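Local coordinates for ORF131 protein (Ralstonia metallidurans, PDB 2WTO), which probably binds copper in the periplasm and takes part in resistance to heavy metals, at residues V98-V103 with R119-R124; R46-Y51 with V90-A95. One frame throughout, in Å; residues are numbered along the deposited sequence.

Interaction 1 of 2, residues V98-V103 with R119-R124. With MG (magnesium ion), chain I.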
# COMPACT_ATOMS: atom_id res chain seq x y z
N VAL A 98 7.00 -10.56 -13.70
CA VAL A 98 6.35 -11.77 -14.18
C VAL A 98 5.59 -12.48 -13.04
O VAL A 98 4.63 -13.20 -13.28
CB VAL A 98 7.39 -12.73 -14.82
CG1 VAL A 98 8.37 -13.25 -13.76
CG2 VAL A 98 6.69 -13.85 -15.55
N ARG A 99 6.04 -12.26 -11.80
CA ARG A 99 5.37 -12.83 -10.63
C ARG A 99 5.43 -11.82 -9.48
O ARG A 99 6.26 -10.90 -9.51
CB ARG A 99 6.05 -14.14 -10.22
CG ARG A 99 7.50 -13.98 -9.80
CD ARG A 99 8.12 -15.32 -9.33
NE ARG A 99 7.95 -16.37 -10.34
CZ ARG A 99 8.82 -16.60 -11.33
NH1 ARG A 99 9.92 -15.87 -11.44
NH2 ARG A 99 8.58 -17.57 -12.20
N ASP A 100 4.57 -11.98 -8.47
CA ASP A 100 4.68 -11.16 -7.26
C ASP A 100 6.11 -11.27 -6.71
O ASP A 100 6.72 -12.36 -6.68
CB ASP A 100 3.72 -11.63 -6.14
CG ASP A 100 2.25 -11.46 -6.49
OD1 ASP A 100 1.88 -10.96 -7.56
OD2 ASP A 100 1.44 -11.85 -5.63
N THR A 101 6.66 -10.14 -6.30
CA THR A 101 8.04 -10.10 -5.83
C THR A 101 8.17 -8.95 -4.84
O THR A 101 7.29 -8.09 -4.76
CB THR A 101 9.05 -9.98 -7.01
OG1 THR A 101 10.39 -10.18 -6.54
CG2 THR A 101 8.96 -8.60 -7.68
N SER A 102 9.24 -8.93 -4.05
CA SER A 102 9.47 -7.79 -3.16
C SER A 102 10.89 -7.28 -3.30
O SER A 102 11.79 -8.00 -3.75
CB SER A 102 9.14 -8.14 -1.69
OG SER A 102 10.13 -8.99 -1.10
N VAL A 103 11.10 -6.04 -2.91
CA VAL A 103 12.43 -5.43 -2.88
C VAL A 103 12.48 -4.44 -1.72
O VAL A 103 11.45 -3.85 -1.34
CB VAL A 103 12.78 -4.72 -4.25
CG1 VAL A 103 11.84 -3.57 -4.55
CG2 VAL A 103 14.24 -4.24 -4.25
N ARG A 119 9.92 -3.01 3.13
CA ARG A 119 9.87 -3.88 1.96
C ARG A 119 8.69 -3.52 1.06
O ARG A 119 7.57 -3.33 1.53
CB ARG A 119 9.90 -5.35 2.36
CG ARG A 119 11.29 -5.70 2.98
CD ARG A 119 11.69 -7.17 2.91
NE ARG A 119 11.79 -7.65 1.55
CZ ARG A 119 12.90 -7.64 0.82
NH1 ARG A 119 14.05 -7.19 1.31
NH2 ARG A 119 12.85 -8.09 -0.41
N VAL A 120 8.97 -3.39 -0.24
CA VAL A 120 7.93 -3.11 -1.23
C VAL A 120 7.46 -4.39 -1.91
O VAL A 120 8.22 -5.06 -2.58
CB VAL A 120 8.43 -2.12 -2.32
CG1 VAL A 120 7.28 -1.78 -3.30
CG2 VAL A 120 8.97 -0.86 -1.66
N TYR A 121 6.18 -4.71 -1.74
CA TYR A 121 5.60 -5.88 -2.37
C TYR A 121 5.06 -5.45 -3.73
O TYR A 121 4.16 -4.62 -3.79
CB TYR A 121 4.47 -6.40 -1.50
CG TYR A 121 4.05 -7.79 -1.83
CD1 TYR A 121 4.45 -8.87 -1.04
CD2 TYR A 121 3.24 -8.03 -2.94
CE1 TYR A 121 4.05 -10.17 -1.37
CE2 TYR A 121 2.81 -9.31 -3.27
CZ TYR A 121 3.22 -10.38 -2.48
OH TYR A 121 2.79 -11.63 -2.82
N ILE A 122 5.61 -5.99 -4.81
CA ILE A 122 5.15 -5.62 -6.16
C ILE A 122 4.29 -6.72 -6.76
O ILE A 122 4.73 -7.86 -6.92
CB ILE A 122 6.35 -5.37 -7.10
CG1 ILE A 122 7.34 -4.39 -6.45
CG2 ILE A 122 5.85 -4.92 -8.49
CD1 ILE A 122 8.82 -4.53 -6.94
N ASP A 123 3.04 -6.36 -7.09
CA ASP A 123 2.10 -7.30 -7.65
C ASP A 123 2.52 -7.62 -9.09
O ASP A 123 3.08 -6.76 -9.79
CB ASP A 123 0.69 -6.68 -7.64
CG ASP A 123 -0.39 -7.65 -8.09
OD1 ASP A 123 -0.35 -8.85 -7.71
OD2 ASP A 123 -1.31 -7.21 -8.82
N ARG A 124 2.28 -8.86 -9.49
CA ARG A 124 2.57 -9.37 -10.83
C ARG A 124 1.91 -8.52 -11.90
O ARG A 124 0.79 -8.04 -11.72
CB ARG A 124 2.01 -10.79 -10.92
CG ARG A 124 2.09 -11.43 -12.28
CD ARG A 124 1.63 -12.88 -12.23
NE ARG A 124 0.17 -13.01 -12.29
CZ ARG A 124 -0.62 -13.15 -11.24
NH1 ARG A 124 -0.12 -13.20 -10.01
NH2 ARG A 124 -1.93 -13.26 -11.42
MG MG I . -2.85 -8.00 -9.73
O HOH W 1 2.75 -14.52 -8.67
O HOH W 2 -0.34 -9.87 -5.21
O HOH W 3 -2.50 -9.81 -8.99
O HOH W 4 -1.87 -8.72 -11.40
O HOH W 5 -3.50 -6.64 -11.16
O HOH W 6 -4.68 -9.00 -10.23

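Interaction 2 of 2, residues R46-Y51 with V90-A95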
# COMPACT_ATOMS: atom_id res chain seq x y z
N ARG A 46 22.45 -1.49 -9.21
CA ARG A 46 22.22 -2.56 -10.14
C ARG A 46 21.02 -3.46 -9.76
O ARG A 46 20.16 -3.79 -10.59
CB ARG A 46 23.50 -3.38 -10.25
CG ARG A 46 23.36 -4.46 -11.19
CD ARG A 46 24.63 -4.75 -11.91
NE ARG A 46 24.35 -5.92 -12.70
CZ ARG A 46 24.17 -5.92 -14.01
NH1 ARG A 46 24.32 -4.81 -14.73
NH2 ARG A 46 23.88 -7.07 -14.60
N HIS A 47 20.96 -3.86 -8.49
CA HIS A 47 19.82 -4.63 -7.98
C HIS A 47 18.51 -3.85 -8.17
O HIS A 47 17.48 -4.38 -8.62
CB HIS A 47 20.04 -4.95 -6.49
CG HIS A 47 18.98 -5.82 -5.87
ND1 HIS A 47 18.86 -7.16 -6.15
CD2 HIS A 47 18.02 -5.54 -4.96
CE1 HIS A 47 17.85 -7.66 -5.46
NE2 HIS A 47 17.32 -6.70 -4.73
N ALA A 48 18.56 -2.56 -7.86
CA ALA A 48 17.35 -1.76 -7.91
C ALA A 48 16.82 -1.69 -9.34
O ALA A 48 15.61 -1.65 -9.57
CB ALA A 48 17.63 -0.35 -7.35
N THR A 49 17.74 -1.66 -10.30
CA THR A 49 17.37 -1.58 -11.71
C THR A 49 16.49 -2.72 -12.19
O THR A 49 15.65 -2.57 -13.10
CB THR A 49 18.62 -1.39 -12.59
OG1 THR A 49 19.28 -0.18 -12.20
CG2 THR A 49 18.24 -1.32 -14.08
N LEU A 50 16.61 -3.88 -11.54
CA LEU A 50 15.73 -4.99 -11.88
C LEU A 50 14.27 -4.78 -11.51
O LEU A 50 13.43 -5.56 -11.91
CB LEU A 50 16.23 -6.28 -11.22
CG LEU A 50 17.61 -6.72 -11.73
CD1 LEU A 50 18.11 -7.91 -10.91
CD2 LEU A 50 17.53 -7.06 -13.22
N TYR A 51 13.99 -3.75 -10.70
CA TYR A 51 12.67 -3.55 -10.11
C TYR A 51 11.99 -2.27 -10.62
O TYR A 51 10.88 -1.94 -10.21
CB TYR A 51 12.78 -3.53 -8.57
CG TYR A 51 13.10 -4.91 -8.04
CD1 TYR A 51 12.10 -5.85 -7.86
CD2 TYR A 51 14.42 -5.28 -7.79
CE1 TYR A 51 12.39 -7.15 -7.41
CE2 TYR A 51 14.72 -6.57 -7.33
CZ TYR A 51 13.71 -7.49 -7.15
OH TYR A 51 13.99 -8.76 -6.70
N VAL A 90 11.04 11.09 -2.97
CA VAL A 90 11.71 10.37 -4.04
C VAL A 90 10.72 9.42 -4.69
O VAL A 90 10.01 8.69 -4.00
CB VAL A 90 12.94 9.58 -3.51
CG1 VAL A 90 13.58 8.78 -4.66
CG2 VAL A 90 13.96 10.55 -2.91
N ALA A 91 10.63 9.45 -6.02
CA ALA A 91 9.63 8.65 -6.72
C ALA A 91 10.25 7.55 -7.58
O ALA A 91 11.42 7.62 -7.95
CB ALA A 91 8.71 9.55 -7.58
N TRP A 92 9.45 6.52 -7.86
CA TRP A 92 9.91 5.32 -8.55
C TRP A 92 8.79 4.77 -9.41
O TRP A 92 7.64 4.76 -8.98
CB TRP A 92 10.29 4.25 -7.52
CG TRP A 92 11.00 3.06 -8.08
CD1 TRP A 92 10.44 1.87 -8.45
CD2 TRP A 92 12.40 2.96 -8.33
NE1 TRP A 92 11.43 1.02 -8.93
CE2 TRP A 92 12.64 1.67 -8.86
CE3 TRP A 92 13.48 3.84 -8.18
CZ2 TRP A 92 13.92 1.24 -9.22
CZ3 TRP A 92 14.75 3.41 -8.54
CH2 TRP A 92 14.95 2.12 -9.05
N THR A 93 9.13 4.28 -10.60
CA THR A 93 8.15 3.57 -11.43
C THR A 93 8.51 2.09 -11.42
O THR A 93 9.59 1.69 -11.86
CB THR A 93 8.12 4.07 -12.92
OG1 THR A 93 7.69 5.44 -12.97
CG2 THR A 93 7.13 3.22 -13.73
N PHE A 94 7.62 1.27 -10.88
CA PHE A 94 7.92 -0.15 -10.73
C PHE A 94 7.86 -0.89 -12.05
O PHE A 94 7.03 -0.58 -12.93
CB PHE A 94 7.03 -0.76 -9.65
CG PHE A 94 7.37 -0.24 -8.30
CD1 PHE A 94 8.38 -0.84 -7.54
CD2 PHE A 94 6.77 0.92 -7.82
CE1 PHE A 94 8.75 -0.31 -6.29
CE2 PHE A 94 7.14 1.46 -6.60
CZ PHE A 94 8.13 0.85 -5.83
N ALA A 95 8.78 -1.84 -12.21
CA ALA A 95 8.87 -2.64 -13.43
C ALA A 95 7.64 -3.54 -13.59
O ALA A 95 6.83 -3.69 -12.66
CB ALA A 95 10.16 -3.52 -13.39

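Interaction 1 of 2, residues V98-V103 with R119-R124
Val-98 starts the contact with its carbonyl oxygen, which lies 3.2 Å from CD of Arg-124. The Arg-124 chain runs past it before bending at CG-CD. Asp-100 follows and uses both carboxylate oxygens. Its OD1 accepts the backbone N-H of Arg-124 at 2.9 Å, on the anti side of the carboxylate. Its OD2 takes the hydroxyl OH of Tyr-121 at 3.1 Å, close to the plane of the ring. Carboxylate and ring planes stand 70° apart. CG of Asp-100 sits beside its own backbone N (chi1 -65°), and this carries the carboxylate across to the Tyr-121 side. Thr-101 pairs with Ile-122 in an antiparallel hydrogen-bonded pair, the shorter bond being Ile-122 N to Thr-101 O at 2.7 Å. Ser-102 stands opposite Tyr-121 in a non-hydrogen-bonded pair. OG of Ser-102 lies in the guanidinium plane of Arg-119 and is gripped by Arg-119 NH2 at 2.9 Å, with a weaker bond from NE. Val-103 closes the pairing with Val-120, and its CG1 meets CD1 of Ile-122 at 4.0 Å. Asp-123 OD2 binds magnesium at 2.0 Å; Asp-123 of the second subunit and four waters are the other ligands. Asp-100 OD1 lies only 3.1 Å from Asp-123 OD1. The metal, the Arg-124 N-H and the long salt bridge to Arg-124 NH1 would probably offset part of the repulsion between these two carboxylates.

Interaction 2 of 2, residues R46-Y51 with V90-A95
The carbonyl oxygen of Tyr-51 is the hub of this contact. It accepts two N-H groups of the 90-95 segment, from opposite faces of its carbonyl plane. The backbone N of Ala-95 comes to Tyr-51 O at 2.9 Å. The indole NE1 of Trp-92 comes to the same Tyr-51 O from 3.3 Å, with an almost straight N-H...O angle of 175°. Neither donor sits on a lone pair, and the oxygen lies in the plane of the indole. The Trp-92 ring therefore offers its edge to the helix end. CG of Trp-92 is anti to its backbone N (chi1 -170°), which sends the indole out across the gap. Further along the same edge, CZ2 of Trp-92 lies 3.4 Å from the carbonyl O of Ala-48. The methyl CB of Ala-48 meets CH2 of Trp-92 at 4.0 Å from above the ring plane, beyond the rim. The indole also turns an edge to Phe-94: CD1 of Trp-92 lies 3.4 Å above the centre of the Phe-94 ring. The methyl CB of Ala-95 adds a close contact, 3.5 Å from C of Tyr-51. Leu-108 of helix 105-108 packs on Ala-48, Trp-92 and Phe-94, so this side is tight and largely buried. The other side is looser. Leu-50 is exposed and turns its side chain away. Leu-50 O is 4.1 Å from CB of Ala-95. The arrangement joins the end of helix 37-49 to strand 88-94, just before the chain enters strand 52-55. It is a helix-to-sheet junction in a small beta-rich domain, pinned by one carbonyl with two donors.

The two contacts lie side by side, their centres about 11 Å apart. Strand 88-94 of interaction 2 leads on to strand 101-104 of interaction 1. Tyr-51 is the main bridge. Its ring atom CD1 touches CD1 of Ile-122 at 3.7 Å, and its CE1 comes equally close to CG2 of Thr-101. Phe-94 makes a second bridge, with its CE1 3.6 Å from CG1 of Val-120. Tyr-51 and Phe-94 thus pack against the face of interaction 1 that carries Thr-101, Val-103, Val-120 and Ile-122. The magnesium belongs to interaction 1, where it is shared with the second subunit. The Phe-94 side chain of interaction 2 is about 12 Å from that ion.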